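Local coordinates for MP-4 (Mucuna pruriens, PDB 5DSS), which contributes to snake venom neutralization by the seeds indirectly, through cross-reactive antibodies, and belongs to a family of plant protease inhibitors, at residues L16-Y21 / P61-I66; G38-L43 / N160-R165; N65-L70 / E79-F84. All coordinates share one frame; numbering follows the deposited sequence.

All three contacts belong to a single Kunitz-type chain of beta-trefoil kind, but they fall into two groups. Contacts 1 and 3 are close neighbours, their centres 7 Å apart, and share Asn65 and Ile66. Segment 61-66 meets 16-21 in the three-stranded sheet, then runs on into 65-70, which meets 79-84. Lys63 N and Glu83 O, 2.8 Å apart and probably hydrogen-bonded, join the two contacts. Contact 2, at the four-stranded sheet, lies on the opposite side of the chain's centre, its own centre about 25 Å and 26 Å from theirs. Its segments 38-43 and 160-165 enclose contact 3 along the chain, so the chain is closed on two sides of its centre.

Contact 1: residues L16-Y21 / P61-I66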
loop_
_atom_site.group_PDB
_atom_site.type_symbol
_atom_site.label_atom_id
_atom_site.label_comp_id
_atom_site.label_asym_id
_atom_site.label_seq_id
_atom_site.Cartn_x
_atom_site.Cartn_y
_atom_site.Cartn_z
ATOM N N LEU A 16 -0.466 6.681 13.601
ATOM C CA LEU A 16 0.348 5.859 14.478
ATOM C C LEU A 16 0.570 4.424 14.002
ATOM O O LEU A 16 0.011 3.978 13.005
ATOM C CB LEU A 16 -0.267 5.882 15.879
ATOM C CG LEU A 16 0.581 5.780 17.140
ATOM C CD1 LEU A 16 -0.043 6.694 18.173
ATOM C CD2 LEU A 16 0.630 4.349 17.660
ATOM N N HIS A 17 1.406 3.718 14.749
ATOM C CA HIS A 17 1.864 2.378 14.412
ATOM C C HIS A 17 1.090 1.231 15.083
ATOM O O HIS A 17 0.793 1.280 16.269
ATOM C CB HIS A 17 3.326 2.268 14.811
ATOM C CG HIS A 17 4.253 3.076 13.964
ATOM N ND1 HIS A 17 4.468 2.805 12.633
ATOM C CD2 HIS A 17 5.082 4.097 14.280
ATOM C CE1 HIS A 17 5.383 3.627 12.158
ATOM N NE2 HIS A 17 5.772 4.422 13.138
ATOM N N ARG A 18 0.825 0.177 14.314
ATOM C CA ARG A 18 -0.046 -0.937 14.703
ATOM C C ARG A 18 -1.462 -0.399 14.785
ATOM O O ARG A 18 -2.345 -1.012 15.379
ATOM C CB ARG A 18 0.345 -1.576 16.044
ATOM C CG ARG A 18 -0.420 -2.879 16.326
ATOM C CD ARG A 18 -0.709 -3.199 17.799
ATOM N NE ARG A 18 -1.409 -2.133 18.523
ATOM C CZ ARG A 18 -2.732 -1.953 18.569
ATOM N NH1 ARG A 18 -3.560 -2.764 17.920
ATOM N NH2 ARG A 18 -3.238 -0.950 19.282
ATOM N N GLY A 19 -1.665 0.781 14.221
ATOM C CA GLY A 19 -2.978 1.354 14.187
ATOM C C GLY A 19 -3.571 0.934 12.869
ATOM O O GLY A 19 -2.924 1.085 11.824
ATOM N N LYS A 20 -4.799 0.417 12.912
ATOM C CA LYS A 20 -5.532 0.021 11.714
ATOM C C LYS A 20 -6.145 1.221 11.028
ATOM O O LYS A 20 -6.819 2.014 11.663
ATOM C CB LYS A 20 -6.630 -0.957 12.086
ATOM C CG LYS A 20 -6.143 -2.271 12.655
ATOM C CD LYS A 20 -7.096 -2.668 13.747
ATOM C CE LYS A 20 -8.519 -2.280 13.358
ATOM N NZ LYS A 20 -9.569 -2.562 14.383
ATOM N N TYR A 21 -5.912 1.329 9.720
ATOM C CA TYR A 21 -6.428 2.417 8.905
ATOM C C TYR A 21 -6.995 1.910 7.598
ATOM O O TYR A 21 -7.034 0.723 7.355
ATOM C CB TYR A 21 -5.313 3.430 8.622
ATOM C CG TYR A 21 -4.752 4.097 9.851
ATOM C CD1 TYR A 21 -4.483 3.367 10.993
ATOM C CD2 TYR A 21 -4.491 5.464 9.877
ATOM C CE1 TYR A 21 -3.966 3.971 12.140
ATOM C CE2 TYR A 21 -3.975 6.072 11.025
ATOM C CZ TYR A 21 -3.707 5.312 12.151
ATOM O OH TYR A 21 -3.197 5.868 13.290
ATOM N N PRO A 61 -8.399 -3.092 6.802
ATOM C CA PRO A 61 -7.481 -2.282 7.616
ATOM C C PRO A 61 -6.014 -2.438 7.204
ATOM O O PRO A 61 -5.635 -3.490 6.673
ATOM C CB PRO A 61 -7.698 -2.826 9.033
ATOM C CG PRO A 61 -9.101 -3.319 9.026
ATOM C CD PRO A 61 -9.312 -3.889 7.645
ATOM N N VAL A 62 -5.214 -1.400 7.444
ATOM C CA VAL A 62 -3.841 -1.338 6.984
ATOM C C VAL A 62 -2.888 -0.939 8.118
ATOM O O VAL A 62 -2.889 0.222 8.578
ATOM C CB VAL A 62 -3.794 -0.264 5.854
ATOM C CG1 VAL A 62 -2.526 -0.404 5.017
ATOM C CG2 VAL A 62 -5.034 -0.325 4.960
ATOM N N LYS A 63 -2.061 -1.884 8.559
ATOM C CA LYS A 63 -1.163 -1.633 9.692
ATOM C C LYS A 63 0.262 -1.155 9.367
ATOM O O LYS A 63 1.157 -1.937 9.079
ATOM C CB LYS A 63 -1.112 -2.852 10.609
ATOM C CG LYS A 63 -1.842 -2.682 11.931
ATOM C CD LYS A 63 -1.846 -4.018 12.672
ATOM C CE LYS A 63 -2.321 -3.927 14.112
ATOM N NZ LYS A 63 -3.778 -3.653 14.272
ATOM N N PHE A 64 0.472 0.151 9.481
ATOM C CA PHE A 64 1.786 0.726 9.259
ATOM C C PHE A 64 2.662 0.615 10.526
ATOM O O PHE A 64 2.707 1.542 11.338
ATOM C CB PHE A 64 1.651 2.203 8.858
ATOM C CG PHE A 64 1.018 2.438 7.498
ATOM C CD1 PHE A 64 -0.343 2.255 7.291
ATOM C CD2 PHE A 64 1.788 2.915 6.438
ATOM C CE1 PHE A 64 -0.913 2.499 6.045
ATOM C CE2 PHE A 64 1.228 3.164 5.198
ATOM C CZ PHE A 64 -0.123 2.952 5.000
ATOM N N ASN A 65 3.358 -0.514 10.699
ATOM C CA ASN A 65 4.379 -0.660 11.752
ATOM C C ASN A 65 5.744 -0.568 11.088
ATOM O O ASN A 65 5.898 -1.037 9.963
ATOM C CB ASN A 65 4.316 -2.049 12.420
ATOM C CG ASN A 65 2.915 -2.638 12.486
ATOM O OD1 ASN A 65 1.956 -1.945 12.803
ATOM N ND2 ASN A 65 2.800 -3.937 12.204
ATOM N N ILE A 66 6.761 0.013 11.736
ATOM C CA ILE A 66 8.110 -0.361 11.297
ATOM C C ILE A 66 7.864 -1.682 11.960
ATOM O O ILE A 66 7.572 -1.715 13.163
ATOM C CB ILE A 66 9.288 0.303 12.025
ATOM C CG1 ILE A 66 9.373 1.803 11.738
ATOM C CG2 ILE A 66 10.578 -0.350 11.551
ATOM C CD1 ILE A 66 10.629 2.215 10.994
#
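His17 meets the backbone of Phe64 on the buried side of this contact. With CG beside its own backbone N (chi1 -70°), the imidazole turns to bring His17 ND1 onto Phe64 O, modelled 2.5 Å away. The N-H approaches with an angle of 151°, and the donor stands tilted from the carbonyl plane. His17 CA also lies against the same oxygen, in a CA-H...O contact. Phe64 itself is the centre of an inverse gamma turn. Within 16-21, Leu16 N bonds to Tyr21 OH at 2.9 Å and nearly straight, fastening the tyrosine ring back across its own loop. At Tyr21 and Val62, edge strand 62-63 lies loosely beside the central strand 20-24 in a three-stranded antiparallel sheet of the beta-trefoil. Both bonds here are weak: Val62 N to Tyr21 O is 2.8 Å but bent, and Tyr21 N to Val62 O is 3.4 Å. Looser still is the solvent side with the long basic chains, where Arg18 is exposed and Lys20 and Lys63 are partly so. Lys63 and Lys20 lie alongside each other, and Lys20 CB rests 3.7 Å from Pro61 CB. Lys63 NZ reaches back for a weak bond to Arg18 O at 3.2 Å. Lys63 NZ sits 3.8 Å from Arg18 NH1, a pairing of like charges that the terminal carboxylate of Asn185, salt-bridged to Arg18, probably offsets in part.

Contact 2: residues G38-L43 / N160-R165; sequences GKTRNL and NREGRR
The guanidinium of Arg41 carries Arg165 NH1 over one face, 3.9 Å above the plane and over its centre, while Glu162 OE2 comes in at its edge. The two guanidinium planes are turned 69° apart, so Arg165 presents a nitrogen to that face and does not stack flat on it. Arg165 in turn receives Thr40 CG2 over one face of its own guanidinium, offset toward the rim, though the methyl is modelled too close to Glu162 and its exact place is approximate. A sharp bend at chi3 (81°) brings the end of Arg165 round to this place. At the Arg41 edge the salt bridge is long: Arg41 NH1 stands 3.5 Å from Glu162 OE2, and the carboxylate is twisted 72° from the guanidinium. The other oxygen, Glu162 OE1, takes a weak bond from Arg41 N, although its position in the model is doubtful. In the beta-trefoil, 38-43 is the loop leaving strand 35-37, whereas the other segment leads into strand 164-167; both strands belong to one four-stranded antiparallel sheet, with 49-51 between them. Thr40 is buried against Thr48 and Leu50, and Arg165 also leans on Thr48. Farther out, Asn160 crosses Arg41 at about a right angle, its ND2 3.7 Å from Arg41 NH2, while the Glu162 carboxylate would probably ease the crowding of positive charge around the two arginines.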
loop_
_atom_site.group_PDB
_atom_site.type_symbol
_atom_site.label_atom_id
_atom_site.label_comp_id
_atom_site.label_asym_id
_atom_site.label_seq_id
_atom_site.Cartn_x
_atom_site.Cartn_y
_atom_site.Cartn_z
ATOM N N GLY A 38 -8.637 -8.516 -3.218
ATOM C CA GLY A 38 -9.685 -8.531 -4.201
ATOM C C GLY A 38 -9.571 -9.720 -5.097
ATOM O O GLY A 38 -8.576 -10.456 -5.056
ATOM N N LYS A 39 -10.551 -9.892 -5.943
ATOM C CA LYS A 39 -10.480 -10.941 -6.891
ATOM C C LYS A 39 -9.882 -10.389 -8.234
ATOM O O LYS A 39 -10.343 -9.433 -8.861
ATOM C CB LYS A 39 -11.834 -11.703 -6.958
ATOM C CG LYS A 39 -11.774 -13.164 -7.403
ATOM C CD LYS A 39 -12.949 -13.589 -8.264
ATOM C CE LYS A 39 -14.015 -14.329 -7.485
ATOM N NZ LYS A 39 -15.071 -15.002 -8.260
ATOM N N THR A 40 -8.770 -11.002 -8.592
ATOM C CA THR A 40 -8.105 -10.730 -9.859
ATOM C C THR A 40 -7.354 -12.001 -10.276
ATOM O O THR A 40 -6.762 -12.673 -9.428
ATOM C CB THR A 40 -7.184 -9.492 -9.752
ATOM O OG1 THR A 40 -7.854 -8.344 -10.296
ATOM C CG2 THR A 40 -5.865 -9.706 -10.491
ATOM N N ARG A 41 -7.387 -12.314 -11.573
ATOM C CA ARG A 41 -6.765 -13.513 -12.159
ATOM C C ARG A 41 -7.381 -14.809 -11.626
ATOM O O ARG A 41 -8.561 -14.847 -11.277
ATOM C CB ARG A 41 -5.239 -13.505 -11.995
ATOM C CG ARG A 41 -4.496 -14.045 -13.208
ATOM C CD ARG A 41 -3.116 -13.422 -13.316
ATOM N NE ARG A 41 -2.897 -12.807 -14.626
ATOM C CZ ARG A 41 -3.848 -12.256 -15.377
ATOM N NH1 ARG A 41 -5.110 -12.221 -14.956
ATOM N NH2 ARG A 41 -3.533 -11.730 -16.556
ATOM N N ASN A 42 -6.598 -15.878 -11.575
ATOM C CA ASN A 42 -7.118 -17.115 -11.020
ATOM C C ASN A 42 -6.424 -17.704 -9.774
ATOM O O ASN A 42 -5.964 -16.963 -8.893
ATOM C CB ASN A 42 -7.516 -18.140 -12.067
ATOM C CG ASN A 42 -8.974 -18.010 -12.477
ATOM O OD1 ASN A 42 -9.882 -18.272 -11.685
ATOM N ND2 ASN A 42 -9.205 -17.611 -13.722
ATOM N N LEU A 43 -6.472 -18.982 -9.614
ATOM C CA LEU A 43 -6.260 -19.498 -8.307
ATOM C C LEU A 43 -5.090 -19.558 -7.306
ATOM O O LEU A 43 -5.237 -19.001 -6.238
ATOM C CB LEU A 43 -7.050 -20.850 -8.294
ATOM C CG LEU A 43 -6.822 -22.104 -7.458
ATOM C CD1 LEU A 43 -7.724 -21.983 -6.246
ATOM C CD2 LEU A 43 -7.329 -23.242 -8.334
ATOM N N ASN A 160 -5.444 -3.922 -15.707
ATOM C CA ASN A 160 -5.601 -5.287 -16.192
ATOM C C ASN A 160 -7.073 -5.747 -16.314
ATOM O O ASN A 160 -7.331 -6.920 -16.591
ATOM C CB ASN A 160 -4.728 -6.278 -15.378
ATOM C CG ASN A 160 -4.512 -7.622 -16.094
ATOM O OD1 ASN A 160 -5.445 -8.210 -16.657
ATOM N ND2 ASN A 160 -3.269 -8.119 -16.051
ATOM N N ARG A 161 -8.033 -4.832 -16.137
ATOM C CA ARG A 161 -9.456 -5.128 -16.456
ATOM C C ARG A 161 -10.184 -5.989 -15.404
ATOM O O ARG A 161 -11.209 -6.609 -15.676
ATOM C CB ARG A 161 -9.581 -5.786 -17.854
ATOM C CG ARG A 161 -8.708 -5.187 -18.955
ATOM C CD ARG A 161 -8.956 -5.846 -20.310
ATOM N NE ARG A 161 -8.554 -7.257 -20.362
ATOM C CZ ARG A 161 -9.375 -8.267 -20.639
ATOM N NH1 ARG A 161 -10.659 -8.046 -20.899
ATOM N NH2 ARG A 161 -8.912 -9.506 -20.664
ATOM N N GLU A 162 -9.646 -6.014 -14.196
ATOM C CA GLU A 162 -10.218 -6.817 -13.118
ATOM C C GLU A 162 -10.566 -5.948 -11.934
ATOM O O GLU A 162 -11.421 -6.272 -11.106
ATOM C CB GLU A 162 -9.169 -7.839 -12.762
ATOM C CG GLU A 162 -8.254 -8.056 -13.962
ATOM C CD GLU A 162 -7.724 -9.459 -14.076
ATOM O OE1 GLU A 162 -7.127 -9.921 -13.091
ATOM O OE2 GLU A 162 -7.895 -10.079 -15.145
ATOM N N GLY A 163 -9.884 -4.818 -11.909
ATOM C CA GLY A 163 -9.914 -3.873 -10.824
ATOM C C GLY A 163 -8.660 -3.098 -11.128
ATOM O O GLY A 163 -8.326 -2.865 -12.290
ATOM N N ARG A 164 -7.948 -2.726 -10.081
ATOM C CA ARG A 164 -6.783 -1.918 -10.231
ATOM C C ARG A 164 -5.622 -2.410 -9.367
ATOM O O ARG A 164 -5.562 -2.134 -8.165
ATOM C CB ARG A 164 -7.153 -0.528 -9.805
ATOM C CG ARG A 164 -6.676 0.549 -10.733
ATOM C CD ARG A 164 -7.238 1.814 -10.165
ATOM N NE ARG A 164 -7.443 2.792 -11.205
ATOM C CZ ARG A 164 -8.623 3.310 -11.488
ATOM N NH1 ARG A 164 -9.687 2.920 -10.780
ATOM N NH2 ARG A 164 -8.714 4.235 -12.448
ATOM N N ARG A 165 -4.694 -3.132 -9.987
ATOM C CA ARG A 165 -3.533 -3.657 -9.281
ATOM C C ARG A 165 -2.583 -2.495 -9.041
ATOM O O ARG A 165 -2.186 -1.800 -9.983
ATOM C CB ARG A 165 -2.805 -4.734 -10.140
ATOM C CG ARG A 165 -3.760 -5.871 -10.539
ATOM C CD ARG A 165 -3.393 -6.683 -11.767
ATOM N NE ARG A 165 -2.398 -7.702 -11.446
ATOM C CZ ARG A 165 -2.123 -8.780 -12.195
ATOM N NH1 ARG A 165 -2.771 -9.012 -13.339
ATOM N NH2 ARG A 165 -1.191 -9.642 -11.795
#

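Contact 3: residues N65-L70 / E79-F84; sequences NIREIL and ELNIEF
Arg67 lies across the side chains of Asn81 and Glu83 and meets each in a different way. Its guanidinium stands 85° from the Asn81 amide plane, and it is the asparagine's CB that sits at the guanidinium edge, 3.4 Å from Arg67 NH1. Nearer the backbone, Arg67 CD packs on the same Asn81 CB. A bend at chi3 (46°) then turns the arginine's end off toward Glu83. That glutamate runs out extended beyond CG and crosses the arginine at about a right angle, yet its carboxylate is nearly parallel to the guanidinium, the planes 20° apart. Arg67 NE is 3.0 Å from Glu83 OE2, but the oxygen lies well out of the guanidinium plane, so the two attract by charge and no N-H points at it. Glu68, the centre of an inverse gamma turn, adds a second carboxylate to Arg67, but this arm of the salt-bridge network is modelled too close and its details are doubtful.

On the other side of the pairing, Ile66 puts CD1 4.0 Å from Glu79 CB and CG1 4.4 Å from Leu80 CB, a light apolar touch. Between these groups a single antiparallel bridge holds the backbones: Asn81 N donates to Asn65 O at 2.7 Å. In Kunitz inhibitors of the soybean type the corresponding loop carries the protease-binding reactive site; the connection that begins with 65-70 probably corresponds to it, though no inhibitory role follows from the geometry.

Around the contact, Leu80 packs on His17 and Phe64 and bonds through its backbone to Phe128 in strand 126-130. Through their backbones Glu83 bonds to Lys63 of strand 62-63 and Ile82 to Trp96. Phe84 meets the ring of Trp96 edge-to-face and reaches Leu35 and Leu37 of strand 35-37.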
loop_
_atom_site.group_PDB
_atom_site.type_symbol
_atom_site.label_atom_id
_atom_site.label_comp_id
_atom_site.label_asym_id
_atom_site.label_seq_id
_atom_site.Cartn_x
_atom_site.Cartn_y
_atom_site.Cartn_z
ATOM N N ASN A 65 3.358 -0.514 10.699
ATOM C CA ASN A 65 4.379 -0.660 11.752
ATOM C C ASN A 65 5.744 -0.568 11.088
ATOM O O ASN A 65 5.898 -1.037 9.963
ATOM C CB ASN A 65 4.316 -2.049 12.420
ATOM C CG ASN A 65 2.915 -2.638 12.486
ATOM O OD1 ASN A 65 1.956 -1.945 12.803
ATOM N ND2 ASN A 65 2.800 -3.937 12.204
ATOM N N ILE A 66 6.761 0.013 11.736
ATOM C CA ILE A 66 8.110 -0.361 11.297
ATOM C C ILE A 66 7.864 -1.682 11.960
ATOM O O ILE A 66 7.572 -1.715 13.163
ATOM C CB ILE A 66 9.288 0.303 12.025
ATOM C CG1 ILE A 66 9.373 1.803 11.738
ATOM C CG2 ILE A 66 10.578 -0.350 11.551
ATOM C CD1 ILE A 66 10.629 2.215 10.994
ATOM N N ARG A 67 7.818 -2.737 11.173
ATOM C CA ARG A 67 7.152 -3.916 11.617
ATOM C C ARG A 67 7.366 -4.729 12.855
ATOM O O ARG A 67 6.360 -4.970 13.563
ATOM C CB ARG A 67 6.886 -4.833 10.424
ATOM C CG ARG A 67 5.423 -4.848 10.029
ATOM C CD ARG A 67 5.189 -6.034 9.125
ATOM N NE ARG A 67 5.815 -7.234 9.677
ATOM C CZ ARG A 67 7.022 -7.687 9.340
ATOM N NH1 ARG A 67 7.757 -7.051 8.436
ATOM N NH2 ARG A 67 7.490 -8.789 9.910
ATOM N N GLU A 68 8.583 -5.118 13.171
ATOM C CA GLU A 68 8.730 -5.876 14.388
ATOM C C GLU A 68 8.980 -4.955 15.575
ATOM O O GLU A 68 9.960 -5.118 16.321
ATOM C CB GLU A 68 9.684 -7.052 14.180
ATOM C CG GLU A 68 9.364 -7.837 12.898
ATOM C CD GLU A 68 8.382 -8.993 13.091
ATOM O OE1 GLU A 68 8.086 -9.349 14.249
ATOM O OE2 GLU A 68 7.917 -9.565 12.076
ATOM N N ILE A 69 8.099 -3.973 15.720
ATOM C CA ILE A 69 8.158 -2.951 16.759
ATOM C C ILE A 69 6.765 -2.450 17.115
ATOM O O ILE A 69 5.757 -2.967 16.627
ATOM C CB ILE A 69 8.817 -1.647 16.234
ATOM C CG1 ILE A 69 9.924 -1.866 15.211
ATOM C CG2 ILE A 69 9.321 -0.792 17.393
ATOM C CD1 ILE A 69 10.369 -0.556 14.584
ATOM N N LEU A 70 6.767 -1.463 18.018
ATOM C CA LEU A 70 5.686 -0.582 18.427
ATOM C C LEU A 70 6.245 0.904 18.531
ATOM O O LEU A 70 7.212 1.086 19.258
ATOM C CB LEU A 70 4.870 -0.961 19.604
ATOM C CG LEU A 70 3.831 -2.070 19.495
ATOM C CD1 LEU A 70 3.060 -2.033 18.188
ATOM C CD2 LEU A 70 4.418 -3.450 19.742
ATOM N N GLU A 79 11.079 4.310 7.692
ATOM C CA GLU A 79 10.657 3.048 7.061
ATOM C C GLU A 79 9.414 2.436 7.721
ATOM O O GLU A 79 8.914 2.929 8.733
ATOM C CB GLU A 79 11.795 2.017 7.121
ATOM C CG GLU A 79 11.674 0.798 6.188
ATOM C CD GLU A 79 12.959 -0.065 6.162
ATOM O OE1 GLU A 79 13.372 -0.511 7.243
ATOM O OE2 GLU A 79 13.579 -0.293 5.092
ATOM N N LEU A 80 8.881 1.412 7.082
ATOM C CA LEU A 80 7.890 0.531 7.707
ATOM C C LEU A 80 7.425 -0.608 6.864
ATOM O O LEU A 80 7.544 -0.584 5.637
ATOM C CB LEU A 80 6.686 1.252 8.287
ATOM C CG LEU A 80 6.039 2.439 7.602
ATOM C CD1 LEU A 80 5.034 2.003 6.550
ATOM C CD2 LEU A 80 5.382 3.175 8.755
ATOM N N ASN A 81 6.852 -1.598 7.529
ATOM C CA ASN A 81 6.284 -2.717 6.809
ATOM C C ASN A 81 4.792 -2.776 7.008
ATOM O O ASN A 81 4.257 -2.838 8.134
ATOM C CB ASN A 81 7.005 -4.030 7.109
ATOM C CG ASN A 81 8.191 -4.225 6.194
ATOM O OD1 ASN A 81 8.054 -4.769 5.088
ATOM N ND2 ASN A 81 9.363 -3.733 6.618
ATOM N N ILE A 82 4.121 -2.746 5.877
ATOM C CA ILE A 82 2.700 -2.676 5.903
ATOM C C ILE A 82 2.056 -4.035 5.547
ATOM O O ILE A 82 2.642 -4.878 4.840
ATOM C CB ILE A 82 2.259 -1.461 5.043
ATOM C CG1 ILE A 82 0.753 -1.451 4.865
ATOM C CG2 ILE A 82 3.054 -1.381 3.743
ATOM C CD1 ILE A 82 0.075 -1.019 6.150
ATOM N N GLU A 83 0.865 -4.245 6.103
ATOM C CA GLU A 83 0.088 -5.459 5.919
ATOM C C GLU A 83 -1.378 -5.177 6.279
ATOM O O GLU A 83 -1.686 -4.260 7.056
ATOM C CB GLU A 83 0.598 -6.519 6.882
ATOM C CG GLU A 83 2.022 -6.313 7.373
ATOM C CD GLU A 83 2.447 -7.404 8.323
ATOM O OE1 GLU A 83 1.792 -7.517 9.380
ATOM O OE2 GLU A 83 3.424 -8.134 8.014
ATOM N N PHE A 84 -2.282 -5.978 5.716
ATOM C CA PHE A 84 -3.718 -5.903 6.039
ATOM C C PHE A 84 -3.900 -6.549 7.400
ATOM O O PHE A 84 -2.971 -7.151 7.946
ATOM C CB PHE A 84 -4.572 -6.679 5.029
ATOM C CG PHE A 84 -4.850 -5.943 3.760
ATOM C CD1 PHE A 84 -5.654 -4.818 3.756
ATOM C CD2 PHE A 84 -4.340 -6.385 2.558
ATOM C CE1 PHE A 84 -5.948 -4.151 2.566
ATOM C CE2 PHE A 84 -4.619 -5.723 1.381
ATOM C CZ PHE A 84 -5.422 -4.605 1.378
#